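Local coordinates for succinate-semialdehyde dehydrogenase (Synechococcus, PDB 3VZ3), which probably oxidises succinic semialdehyde to succinate with NADP as cofactor, as a member of the aldehyde dehydrogenase family, at residues Q49-L54 against Y97-E102; T74-T79 against M131-P136; V155-S160 against L186-S191. The protein carries 1 engineered substitution. One frame throughout, in Å; residues are numbered along the deposited sequence.

After two short strands and helix 25-42, the chain runs through helices 47-63, 65-76 and 80-104. Interaction 1 closes this helical region by laying helix 80-104 back against helix 47-63. Interaction 2 starts inside that loop, at the end of helix 65-76, and reaches forward to the loop 131-136 after strand 116-130, so the two contacts cross along the chain although they do not touch in space. Interaction 3 follows in series, joining the end of strand 153-157 to the loop after strand 183-185. Interactions 2 and 3 meet, through the pairs Pro-136 with His-158 and Met-131 with Lys-157, and both touch the bound NADP, whereas in interaction 1 the Tyr-97 side chain is about 13 Å away.

Interaction 1 of 3, residues Q49-L54 against Y97-E102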
loop_
_atom_site.group_PDB
_atom_site.type_symbol
_atom_site.label_atom_id
_atom_site.label_comp_id
_atom_site.label_asym_id
_atom_site.label_seq_id
_atom_site.Cartn_x
_atom_site.Cartn_y
_atom_site.Cartn_z
ATOM N N GLN A 49 28.671 -1.244 -1.122
ATOM C CA GLN A 49 28.833 0.191 -1.326
ATOM C C GLN A 49 27.802 1.020 -0.557
ATOM O O GLN A 49 28.138 2.012 0.090
ATOM C CB GLN A 49 28.747 0.539 -2.812
ATOM C CG GLN A 49 29.967 0.232 -3.622
ATOM C CD GLN A 49 29.804 0.721 -5.044
ATOM O OE1 GLN A 49 29.012 0.171 -5.824
ATOM N NE2 GLN A 49 30.543 1.774 -5.391
ATOM N N ARG A 50 26.535 0.617 -0.633
ATOM C CA ARG A 50 25.453 1.331 0.052
ATOM C C ARG A 50 25.630 1.267 1.576
ATOM O O ARG A 50 25.372 2.241 2.309
ATOM C CB ARG A 50 24.100 0.741 -0.385
ATOM C CG ARG A 50 23.843 0.816 -1.896
ATOM C CD ARG A 50 22.536 0.113 -2.263
ATOM N NE ARG A 50 22.478 -0.245 -3.686
ATOM C CZ ARG A 50 21.565 -1.053 -4.220
ATOM N NH1 ARG A 50 20.636 -1.614 -3.468
ATOM N NH2 ARG A 50 21.585 -1.327 -5.521
ATOM N N ARG A 51 26.079 0.108 2.055
ATOM C CA ARG A 51 26.365 -0.091 3.473
ATOM C C ARG A 51 27.446 0.893 3.924
ATOM O O ARG A 51 27.332 1.505 4.974
ATOM C CB ARG A 51 26.837 -1.531 3.698
ATOM C CG ARG A 51 27.223 -1.872 5.118
ATOM C CD ARG A 51 27.648 -3.322 5.139
ATOM N NE ARG A 51 27.739 -3.850 6.485
ATOM C CZ ARG A 51 27.131 -4.962 6.902
ATOM N NH1 ARG A 51 26.378 -5.689 6.067
ATOM N NH2 ARG A 51 27.283 -5.349 8.161
ATOM N N GLN A 52 28.493 1.023 3.112
ATOM C CA GLN A 52 29.600 1.935 3.415
ATOM C C GLN A 52 29.098 3.368 3.523
ATOM O O GLN A 52 29.383 4.062 4.504
ATOM C CB GLN A 52 30.669 1.835 2.332
ATOM C CG GLN A 52 31.861 2.762 2.564
ATOM C CD GLN A 52 32.679 3.019 1.302
ATOM O OE1 GLN A 52 32.528 2.335 0.280
ATOM N NE2 GLN A 52 33.557 4.007 1.370
ATOM N N TRP A 53 28.337 3.809 2.524
ATOM C CA TRP A 53 27.820 5.163 2.528
ATOM C C TRP A 53 26.841 5.420 3.676
ATOM O O TRP A 53 26.908 6.462 4.319
ATOM C CB TRP A 53 27.221 5.527 1.158
ATOM C CG TRP A 53 28.230 5.502 0.027
ATOM C CD1 TRP A 53 29.551 5.839 0.084
ATOM C CD2 TRP A 53 27.968 5.147 -1.327
ATOM N NE1 TRP A 53 30.143 5.687 -1.152
ATOM C CE2 TRP A 53 29.180 5.292 -2.045
ATOM C CE3 TRP A 53 26.813 4.734 -2.016
ATOM C CZ2 TRP A 53 29.279 5.014 -3.424
ATOM C CZ3 TRP A 53 26.909 4.466 -3.376
ATOM C CH2 TRP A 53 28.131 4.597 -4.065
ATOM N N LEU A 54 25.950 4.468 3.962
ATOM C CA LEU A 54 25.052 4.612 5.112
ATOM C C LEU A 54 25.787 4.648 6.453
ATOM O O LEU A 54 25.456 5.441 7.341
ATOM C CB LEU A 54 23.997 3.500 5.137
ATOM C CG LEU A 54 22.586 3.801 4.656
ATOM C CD1 LEU A 54 21.686 2.650 5.105
ATOM C CD2 LEU A 54 22.037 5.176 5.141
ATOM N N TYR A 97 19.722 -0.343 8.802
ATOM C CA TYR A 97 19.568 -0.778 7.422
ATOM C C TYR A 97 20.879 -1.058 6.731
ATOM O O TYR A 97 20.931 -1.917 5.847
ATOM C CB TYR A 97 18.679 0.173 6.630
ATOM C CG TYR A 97 17.241 0.002 7.036
ATOM C CD1 TYR A 97 16.542 -1.172 6.711
ATOM C CD2 TYR A 97 16.596 0.987 7.774
ATOM C CE1 TYR A 97 15.217 -1.357 7.104
ATOM C CE2 TYR A 97 15.271 0.825 8.168
ATOM C CZ TYR A 97 14.592 -0.343 7.832
ATOM O OH TYR A 97 13.293 -0.502 8.201
ATOM N N ALA A 98 21.952 -0.383 7.157
ATOM C CA ALA A 98 23.273 -0.737 6.640
ATOM C C ALA A 98 23.561 -2.198 6.978
ATOM O O ALA A 98 24.033 -2.961 6.130
ATOM C CB ALA A 98 24.348 0.182 7.206
ATOM N N GLU A 99 23.224 -2.579 8.208
ATOM C CA GLU A 99 23.511 -3.925 8.703
ATOM C C GLU A 99 22.582 -5.012 8.150
ATOM O O GLU A 99 23.024 -6.132 7.939
ATOM C CB GLU A 99 23.478 -3.942 10.238
ATOM C CG GLU A 99 24.754 -3.362 10.847
ATOM C CD GLU A 99 24.610 -2.908 12.294
ATOM O OE1 GLU A 99 23.641 -3.300 12.982
ATOM O OE2 GLU A 99 25.486 -2.131 12.745
ATOM N N HIS A 100 21.321 -4.673 7.916
ATOM C CA HIS A 100 20.292 -5.672 7.601
ATOM C C HIS A 100 19.749 -5.616 6.168
ATOM O O HIS A 100 19.075 -6.552 5.725
ATOM C CB HIS A 100 19.114 -5.538 8.571
ATOM C CG HIS A 100 19.470 -5.797 10.002
ATOM N ND1 HIS A 100 19.423 -7.053 10.573
ATOM C CD2 HIS A 100 19.874 -4.956 10.979
ATOM C CE1 HIS A 100 19.780 -6.972 11.843
ATOM N NE2 HIS A 100 20.068 -5.713 12.113
ATOM N N GLY A 101 20.017 -4.519 5.456
ATOM C CA GLY A 101 19.421 -4.288 4.140
ATOM C C GLY A 101 19.602 -5.428 3.156
ATOM O O GLY A 101 18.619 -5.909 2.560
ATOM N N GLU A 102 20.837 -5.900 2.998
ATOM C CA GLU A 102 21.086 -6.976 2.036
ATOM C C GLU A 102 20.296 -8.242 2.358
ATOM O O GLU A 102 19.637 -8.803 1.466
ATOM C CB GLU A 102 22.573 -7.307 1.914
ATOM C CG GLU A 102 22.868 -8.327 0.811
ATOM C CD GLU A 102 24.322 -8.364 0.432
ATOM O OE1 GLU A 102 25.132 -7.631 1.053
ATOM O OE2 GLU A 102 24.660 -9.135 -0.493
HETATM O O HOH W 1 25.625 -5.096 2.842
#
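Arg-51 and Leu-54 of helix 47-63 pack against Ala-98 of helix 80-104 in a close antiparallel helix pair at the outer part of the fold, the contact's centre lying about 23 Å from the centre of the chain. The axes of the two short segments approach to 8.8 Å at 163°. The small side chain of Ala-98 permits this nearness: its CB points at the other helix and lies 3.9 Å from Leu-54 CB, while the backbones come within 4.5 Å from Arg-51 CA to Ala-98 CA. Leu-54 adds its CD1 branch, which sits 3.7 Å from Ala-98 N and also reaches CB of Tyr-97. Both helices belong to the run of N-terminal helices in this aldehyde dehydrogenase fold, and helix 138-149 covers one side of their junction, its Ala-145 touching both Leu-54 and Tyr-97. The phenol of Tyr-97 leads away from the pair to hydrogen-bond the carbonyl of Gly-441.

Arg-51 extends the contact beyond Ala-98 toward Glu-99. With CG anti to the backbone N (chi1 178°) and the chain extended to NE, it passes along Ala-98, its CG lying 3.5 Å from Ala-98 O. That oxygen then sits over one face of the guanidinium, toward its rim, and CA of Glu-99 lies over the same face. The meeting is one of surfaces, without direct hydrogen bonds between the segments. A water in the guanidinium plane supplies an indirect polar link: it accepts a weak bond of 3.4 Å from Arg-51 NH1 and donates one to Glu-102 OE1. The carboxylates of Glu-99 and Glu-102 stand too far from the guanidinium for salt bridges, although their charges would probably still attract it; Glu-55 forms a long, weak ion pair with Arg-51 NE.

Interaction 2 of 3, residues T74-T79 against M131-P136; sequences TEMGKT and MPWNFP. With NAP (NADP nicotinamide-adenine-dinucleotide phosphate), chain D; SSN (4-oxobutanoic acid), chain C.
Met-76 and Lys-78, where the chain turns between helices 65-76 and 80-104, pack against residues Trp-133 to Pro-136 of a loop that lines both the cofactor and the substrate pocket. The loop begins with the carbonyl O of Met-131 accepting a 2.7 Å hydrogen bond from O3B of NADP, and Pro-132 then lies along the cofactor. Trp-133 faces two ways: NE1 donates to NADP O1N at 2.8 Å, while another part of its edge, CE3, meets CE of Met-76 near the ring plane. A leucine in place of Trp-133 would probably leave O1N without this N-H donor and open a gap beside the methionine methyl. Met-76 CG lies 3.5 Å from Trp-133 O; bends at chi2 and chi3 (64°) then fold CE back to Asn-134 O.

Pro-Trp-Asn-Phe is a sequence signature of aldehyde dehydrogenases, in which the asparagine helps form the oxyanion hole. Consistent with this, Asn-134 ND2 donates to the aldehyde oxygen O4 of the bound 4-oxobutanoic acid at 3.0 Å, and it also bonds to Gln-263 O. Phe-135 follows as a wall between substrate and lysine. Its CE1 comes within 3.3 Å of the ligand's C4, and carboxylate O1 lies over one face of the ring. Lys-78 crosses the phenylalanine at about a right angle, with NZ 3.4 Å from CD2, and its charge is paired with Glu-86. At Pro-136 the ring meets Met-76 CG, and the carbonyl O accepts a hydrogen bond from His-158 NE2.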
loop_
_atom_site.group_PDB
_atom_site.type_symbol
_atom_site.label_atom_id
_atom_site.label_comp_id
_atom_site.label_asym_id
_atom_site.label_seq_id
_atom_site.Cartn_x
_atom_site.Cartn_y
_atom_site.Cartn_z
ATOM N N THR A 74 16.962 25.564 16.901
ATOM C CA THR A 74 16.819 26.915 16.343
ATOM C C THR A 74 15.572 27.048 15.465
ATOM O O THR A 74 14.832 28.047 15.553
ATOM C CB THR A 74 18.072 27.307 15.533
ATOM O OG1 THR A 74 19.195 27.361 16.418
ATOM C CG2 THR A 74 17.897 28.683 14.874
ATOM N N GLU A 75 15.348 26.054 14.614
ATOM C CA GLU A 75 14.281 26.137 13.621
ATOM C C GLU A 75 12.918 25.816 14.192
ATOM O O GLU A 75 11.929 26.437 13.803
ATOM C CB GLU A 75 14.559 25.209 12.443
ATOM C CG GLU A 75 15.710 25.698 11.578
ATOM C CD GLU A 75 15.606 25.206 10.145
ATOM O OE1 GLU A 75 15.614 23.985 9.930
ATOM O OE2 GLU A 75 15.535 26.054 9.231
ATOM N N MET A 76 12.846 24.858 15.110
ATOM C CA MET A 76 11.521 24.405 15.532
ATOM C C MET A 76 11.290 24.219 17.043
ATOM O O MET A 76 10.225 23.754 17.446
ATOM C CB MET A 76 11.081 23.177 14.730
ATOM C CG MET A 76 12.075 22.002 14.744
ATOM S SD MET A 76 12.243 21.182 16.349
ATOM C CE MET A 76 10.599 20.517 16.569
ATOM N N GLY A 77 12.278 24.564 17.864
ATOM C CA GLY A 77 12.014 24.770 19.297
ATOM C C GLY A 77 12.138 23.611 20.258
ATOM O O GLY A 77 12.037 23.826 21.473
ATOM N N LYS A 78 12.382 22.393 19.762
ATOM C CA LYS A 78 12.557 21.255 20.679
ATOM C C LYS A 78 13.821 21.463 21.519
ATOM O O LYS A 78 14.767 22.135 21.081
ATOM C CB LYS A 78 12.583 19.905 19.938
ATOM C CG LYS A 78 13.835 19.644 19.102
ATOM C CD LYS A 78 13.672 18.363 18.250
ATOM C CE LYS A 78 13.699 17.084 19.090
ATOM N NZ LYS A 78 12.857 15.996 18.423
ATOM N N THR A 79 13.833 20.926 22.736
ATOM C CA THR A 79 15.004 21.104 23.588
ATOM C C THR A 79 16.248 20.579 22.866
ATOM O O THR A 79 16.173 19.584 22.138
ATOM C CB THR A 79 14.890 20.380 24.956
ATOM O OG1 THR A 79 14.847 18.971 24.751
ATOM C CG2 THR A 79 13.634 20.843 25.737
ATOM N N MET A 131 7.722 15.481 4.431
ATOM C CA MET A 131 8.046 15.280 5.849
ATOM C C MET A 131 7.663 16.496 6.701
ATOM O O MET A 131 7.544 17.602 6.177
ATOM C CB MET A 131 9.535 14.933 6.022
ATOM C CG MET A 131 9.936 13.561 5.441
ATOM S SD MET A 131 9.258 12.212 6.418
ATOM C CE MET A 131 8.949 10.953 5.157
ATOM N N PRO A 132 7.407 16.270 8.007
ATOM C CA PRO A 132 6.946 17.298 8.933
ATOM C C PRO A 132 8.078 17.903 9.777
ATOM O O PRO A 132 9.179 17.330 9.868
ATOM C CB PRO A 132 6.002 16.501 9.837
ATOM C CG PRO A 132 6.760 15.196 10.025
ATOM C CD PRO A 132 7.468 14.950 8.668
ATOM N N TRP A 133 7.792 19.029 10.418
ATOM C CA TRP A 133 8.795 19.766 11.188
ATOM C C TRP A 133 9.122 19.189 12.572
ATOM O O TRP A 133 10.116 19.598 13.172
ATOM C CB TRP A 133 8.409 21.262 11.318
ATOM C CG TRP A 133 7.016 21.419 11.809
ATOM C CD1 TRP A 133 5.903 21.655 11.048
ATOM C CD2 TRP A 133 6.550 21.265 13.166
ATOM N NE1 TRP A 133 4.781 21.679 11.848
ATOM C CE2 TRP A 133 5.149 21.430 13.144
ATOM C CE3 TRP A 133 7.183 21.002 14.393
ATOM C CZ2 TRP A 133 4.365 21.361 14.311
ATOM C CZ3 TRP A 133 6.402 20.916 15.553
ATOM C CH2 TRP A 133 5.007 21.088 15.498
ATOM N N ASN A 134 8.294 18.268 13.082
ATOM C CA ASN A 134 8.384 17.902 14.509
ATOM C C ASN A 134 9.566 17.013 14.900
ATOM O O ASN A 134 10.105 17.150 16.001
ATOM C CB ASN A 134 7.052 17.371 15.061
ATOM C CG ASN A 134 6.695 15.989 14.540
ATOM O OD1 ASN A 134 6.988 15.638 13.397
ATOM N ND2 ASN A 134 6.020 15.201 15.381
ATOM N N PHE A 135 9.968 16.132 13.981
ATOM C CA PHE A 135 11.198 15.345 14.106
ATOM C C PHE A 135 11.922 15.493 12.777
ATOM O O PHE A 135 11.911 14.577 11.949
ATOM C CB PHE A 135 10.902 13.872 14.441
ATOM C CG PHE A 135 10.390 13.680 15.836
ATOM C CD1 PHE A 135 9.029 13.760 16.104
ATOM C CD2 PHE A 135 11.277 13.461 16.884
ATOM C CE1 PHE A 135 8.562 13.600 17.417
ATOM C CE2 PHE A 135 10.822 13.297 18.191
ATOM C CZ PHE A 135 9.465 13.378 18.455
ATOM N N PRO A 136 12.541 16.665 12.568
ATOM C CA PRO A 136 13.009 17.028 11.223
ATOM C C PRO A 136 14.184 16.223 10.707
ATOM O O PRO A 136 14.455 16.271 9.502
ATOM C CB PRO A 136 13.403 18.500 11.368
ATOM C CG PRO A 136 13.765 18.664 12.802
ATOM C CD PRO A 136 12.846 17.718 13.555
HETATM P PA NAP D . 1.483 19.065 7.964
HETATM O O1A NAP D . 0.888 20.426 7.884
HETATM O O2A NAP D . 0.639 17.983 7.407
HETATM O O5B NAP D . 2.929 19.111 7.241
HETATM C C5B NAP D . 3.649 17.933 6.931
HETATM C C4B NAP D . 4.259 18.116 5.541
HETATM O O4B NAP D . 3.225 18.149 4.561
HETATM C C3B NAP D . 5.014 19.428 5.379
HETATM O O3B NAP D . 6.115 19.156 4.538
HETATM C C2B NAP D . 4.009 20.347 4.696
HETATM O O2B NAP D . 4.602 21.351 3.908
HETATM C C1B NAP D . 3.295 19.350 3.806
HETATM N N9A NAP D . 1.926 19.696 3.376
HETATM C C8A NAP D . 0.942 20.400 4.034
HETATM N N7A NAP D . -0.163 20.424 3.232
HETATM C C5A NAP D . 0.112 19.741 2.091
HETATM C C6A NAP D . -0.631 19.447 0.947
HETATM N N6A NAP D . -1.891 19.870 0.828
HETATM N N1A NAP D . -0.051 18.708 -0.070
HETATM C C2A NAP D . 1.256 18.254 0.035
HETATM N N3A NAP D . 1.990 18.551 1.172
HETATM C C4A NAP D . 1.421 19.277 2.176
HETATM O O3 NAP D . 1.847 18.638 9.472
HETATM P PN NAP D . 1.940 19.475 10.842
HETATM O O1N NAP D . 2.512 20.809 10.552
HETATM O O2N NAP D . 0.618 19.393 11.524
HETATM O O5D NAP D . 3.013 18.528 11.591
HETATM C C5D NAP D . 2.605 17.713 12.675
HETATM C C4D NAP D . 1.820 16.483 12.237
HETATM O O4D NAP D . 2.712 15.449 11.902
HETATM C C3D NAP D . 0.954 15.911 13.354
HETATM O O3D NAP D . -0.380 16.362 13.286
HETATM C C2D NAP D . 0.980 14.425 13.117
HETATM O O2D NAP D . -0.219 14.146 12.444
HETATM C C1D NAP D . 2.098 14.190 12.122
HETATM N N1N NAP D . 3.119 13.177 12.472
HETATM C C2N NAP D . 2.902 11.826 12.299
HETATM C C3N NAP D . 3.911 10.912 12.632
HETATM C C7N NAP D . 3.801 9.425 12.410
HETATM O O7N NAP D . 5.000 8.674 12.328
HETATM N N7N NAP D . 2.609 8.835 12.303
HETATM C C4N NAP D . 5.125 11.386 13.105
HETATM C C5N NAP D . 5.341 12.753 13.242
HETATM C C6N NAP D . 4.329 13.643 12.915
HETATM P P2B NAP D . 4.583 22.914 4.340
HETATM O O1X NAP D . 5.233 23.677 3.212
HETATM O O2X NAP D . 5.339 23.080 5.632
HETATM O O3X NAP D . 3.127 23.310 4.546
HETATM C C1 SSN C . 8.358 8.703 16.435
HETATM O O1 SSN C . 8.916 9.068 17.506
HETATM C C2 SSN C . 7.023 9.278 16.030
HETATM O O2 SSN C . 8.853 7.878 15.659
HETATM C C3 SSN C . 7.225 10.770 15.833
HETATM C C4 SSN C . 6.186 11.501 16.654
HETATM O O4 SSN C . 5.516 12.378 16.137
#

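Interaction 3 of 3, residues V155-S160 against L186-S191; sequences VLKHAS and LLIGAS. With NAP (NADP nicotinamide-adenine-dinucleotide phosphate), chain D.
Lys-157 and Ile-188 are joined by a hydrogen bond of 2.9 Å from NZ to the carbonyl O, with the donor tilted 17° from the carbonyl plane. The same ammonium group also donates to His-158 O and, at 2.9 Å, to O1X of the NADP 2'-phosphate, adding a weak bond to O2B. Two carbonyls thus hold the nitrogen beside the phosphate, whose charge it would probably offset. Ser-160 grips the phosphate twice: OG donates to O1X at 2.6 Å, and the backbone N donates to O2X, nearly straight (169°). A phosphate held in this way is consistent with selection of NADP as cofactor. One water donates to both His-158 O and Ile-188 O.

The setting is a beta-alpha-beta crossover of the Rossmann-like cofactor-binding sheet: strand 153-157 leads through helix 163-176 to the parallel strand 183-185, and the cofactor lies beyond the C-terminal end of strand 153-157. Leu-186 N extends the pairing to Leu-156 O at 2.7 Å, and a second water links His-158 N to Leu-186 O.

With CG anti to the backbone N (chi1 -179°), Lys-157 sets CG 3.6 Å from Ile-188 CG1 before bending toward the phosphate. Ala-190 places CB 3.6 Å from adenine C5A. Farther from the cofactor, Val-155 CB meets Leu-186 CD1 at 3.9 Å, and Val-196 of helix 193-198 touches both side chains.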
loop_
_atom_site.group_PDB
_atom_site.type_symbol
_atom_site.label_atom_id
_atom_site.label_comp_id
_atom_site.label_asym_id
_atom_site.label_seq_id
_atom_site.Cartn_x
_atom_site.Cartn_y
_atom_site.Cartn_z
ATOM N N VAL A 155 13.577 12.228 -3.482
ATOM C CA VAL A 155 13.470 13.678 -3.424
ATOM C C VAL A 155 12.623 14.004 -2.196
ATOM O O VAL A 155 11.603 13.354 -1.940
ATOM C CB VAL A 155 12.885 14.317 -4.723
ATOM C CG1 VAL A 155 13.885 14.215 -5.885
ATOM C CG2 VAL A 155 11.533 13.717 -5.118
ATOM N N LEU A 156 13.099 14.968 -1.414
ATOM C CA LEU A 156 12.482 15.322 -0.150
ATOM C C LEU A 156 11.832 16.697 -0.242
ATOM O O LEU A 156 12.480 17.679 -0.610
ATOM C CB LEU A 156 13.537 15.330 0.961
ATOM C CG LEU A 156 13.120 15.974 2.292
ATOM C CD1 LEU A 156 12.046 15.152 3.058
ATOM C CD2 LEU A 156 14.345 16.241 3.175
ATOM N N LYS A 157 10.538 16.744 0.065
ATOM C CA LYS A 157 9.882 18.022 0.337
ATOM C C LYS A 157 9.711 18.062 1.851
ATOM O O LYS A 157 8.845 17.386 2.400
ATOM C CB LYS A 157 8.530 18.142 -0.397
ATOM C CG LYS A 157 7.779 19.475 -0.169
ATOM C CD LYS A 157 6.800 19.420 1.005
ATOM C CE LYS A 157 6.018 20.740 1.154
ATOM N NZ LYS A 157 6.861 21.818 1.727
ATOM N N HIS A 158 10.542 18.850 2.523
ATOM C CA HIS A 158 10.402 19.011 3.959
ATOM C C HIS A 158 9.429 20.139 4.291
ATOM O O HIS A 158 9.031 20.925 3.411
ATOM C CB HIS A 158 11.761 19.320 4.594
ATOM C CG HIS A 158 11.988 18.620 5.904
ATOM N ND1 HIS A 158 10.974 18.328 6.790
ATOM C CD2 HIS A 158 13.128 18.160 6.472
ATOM C CE1 HIS A 158 11.481 17.722 7.851
ATOM N NE2 HIS A 158 12.784 17.599 7.677
ATOM N N ALA A 159 9.060 20.234 5.566
ATOM C CA ALA A 159 8.224 21.350 6.028
ATOM C C ALA A 159 8.927 22.692 5.752
ATOM O O ALA A 159 10.156 22.798 5.837
ATOM C CB ALA A 159 7.897 21.175 7.529
ATOM N N SER A 160 8.147 23.716 5.394
ATOM C CA SER A 160 8.717 24.999 4.980
ATOM C C SER A 160 9.398 25.764 6.113
ATOM O O SER A 160 10.121 26.724 5.867
ATOM C CB SER A 160 7.642 25.880 4.333
ATOM O OG SER A 160 7.286 25.320 3.078
ATOM N N LEU A 186 14.163 19.331 -1.953
ATOM C CA LEU A 186 13.398 20.270 -2.767
ATOM C C LEU A 186 12.833 21.377 -1.886
ATOM O O LEU A 186 11.910 21.142 -1.097
ATOM C CB LEU A 186 12.226 19.528 -3.423
ATOM C CG LEU A 186 12.568 18.314 -4.264
ATOM C CD1 LEU A 186 11.251 17.817 -4.867
ATOM C CD2 LEU A 186 13.575 18.662 -5.372
ATOM N N LEU A 187 13.388 22.576 -2.007
ATOM C CA LEU A 187 12.842 23.722 -1.278
ATOM C C LEU A 187 11.632 24.223 -2.051
ATOM O O LEU A 187 11.727 25.138 -2.892
ATOM C CB LEU A 187 13.898 24.829 -1.103
ATOM C CG LEU A 187 15.090 24.425 -0.208
ATOM C CD1 LEU A 187 16.005 25.619 -0.072
ATOM C CD2 LEU A 187 14.662 23.925 1.180
ATOM N N ILE A 188 10.487 23.613 -1.753
ATOM C CA ILE A 188 9.232 23.902 -2.456
ATOM C C ILE A 188 8.052 23.960 -1.471
ATOM O O ILE A 188 8.107 23.367 -0.383
ATOM C CB ILE A 188 8.968 22.861 -3.600
ATOM C CG1 ILE A 188 8.716 21.449 -3.038
ATOM C CG2 ILE A 188 10.104 22.901 -4.662
ATOM C CD1 ILE A 188 8.308 20.390 -4.097
ATOM N N GLY A 189 6.994 24.653 -1.869
ATOM C CA GLY A 189 5.793 24.755 -1.043
ATOM C C GLY A 189 4.878 23.548 -1.191
ATOM O O GLY A 189 5.032 22.744 -2.120
ATOM N N ALA A 190 3.908 23.440 -0.284
ATOM C CA ALA A 190 2.908 22.378 -0.343
ATOM C C ALA A 190 2.176 22.352 -1.690
ATOM O O ALA A 190 1.866 21.279 -2.208
ATOM C CB ALA A 190 1.915 22.520 0.802
ATOM N N SER A 191 1.914 23.528 -2.257
ATOM C CA SER A 191 1.223 23.620 -3.562
ATOM C C SER A 191 1.995 23.004 -4.746
ATOM O O SER A 191 1.420 22.771 -5.831
ATOM C CB SER A 191 0.881 25.076 -3.868
ATOM O OG SER A 191 2.051 25.838 -4.142
HETATM P PA NAP D . 1.483 19.065 7.964
HETATM O O1A NAP D . 0.888 20.426 7.884
HETATM O O2A NAP D . 0.639 17.983 7.407
HETATM O O5B NAP D . 2.929 19.111 7.241
HETATM C C5B NAP D . 3.649 17.933 6.931
HETATM C C4B NAP D . 4.259 18.116 5.541
HETATM O O4B NAP D . 3.225 18.149 4.561
HETATM C C3B NAP D . 5.014 19.428 5.379
HETATM O O3B NAP D . 6.115 19.156 4.538
HETATM C C2B NAP D . 4.009 20.347 4.696
HETATM O O2B NAP D . 4.602 21.351 3.908
HETATM C C1B NAP D . 3.295 19.350 3.806
HETATM N N9A NAP D . 1.926 19.696 3.376
HETATM C C8A NAP D . 0.942 20.400 4.034
HETATM N N7A NAP D . -0.163 20.424 3.232
HETATM C C5A NAP D . 0.112 19.741 2.091
HETATM C C6A NAP D . -0.631 19.447 0.947
HETATM N N6A NAP D . -1.891 19.870 0.828
HETATM N N1A NAP D . -0.051 18.708 -0.070
HETATM C C2A NAP D . 1.256 18.254 0.035
HETATM N N3A NAP D . 1.990 18.551 1.172
HETATM C C4A NAP D . 1.421 19.277 2.176
HETATM O O3 NAP D . 1.847 18.638 9.472
HETATM P PN NAP D . 1.940 19.475 10.842
HETATM O O1N NAP D . 2.512 20.809 10.552
HETATM O O2N NAP D . 0.618 19.393 11.524
HETATM O O5D NAP D . 3.013 18.528 11.591
HETATM C C5D NAP D . 2.605 17.713 12.675
HETATM C C4D NAP D . 1.820 16.483 12.237
HETATM O O4D NAP D . 2.712 15.449 11.902
HETATM C C3D NAP D . 0.954 15.911 13.354
HETATM O O3D NAP D . -0.380 16.362 13.286
HETATM C C2D NAP D . 0.980 14.425 13.117
HETATM O O2D NAP D . -0.219 14.146 12.444
HETATM C C1D NAP D . 2.098 14.190 12.122
HETATM N N1N NAP D . 3.119 13.177 12.472
HETATM C C2N NAP D . 2.902 11.826 12.299
HETATM C C3N NAP D . 3.911 10.912 12.632
HETATM C C7N NAP D . 3.801 9.425 12.410
HETATM O O7N NAP D . 5.000 8.674 12.328
HETATM N N7N NAP D . 2.609 8.835 12.303
HETATM C C4N NAP D . 5.125 11.386 13.105
HETATM C C5N NAP D . 5.341 12.753 13.242
HETATM C C6N NAP D . 4.329 13.643 12.915
HETATM P P2B NAP D . 4.583 22.914 4.340
HETATM O O1X NAP D . 5.233 23.677 3.212
HETATM O O2X NAP D . 5.339 23.080 5.632
HETATM O O3X NAP D . 3.127 23.310 4.546
HETATM O O HOH W 2 12.362 20.695 1.630
HETATM O O HOH W 3 10.067 23.073 1.710
#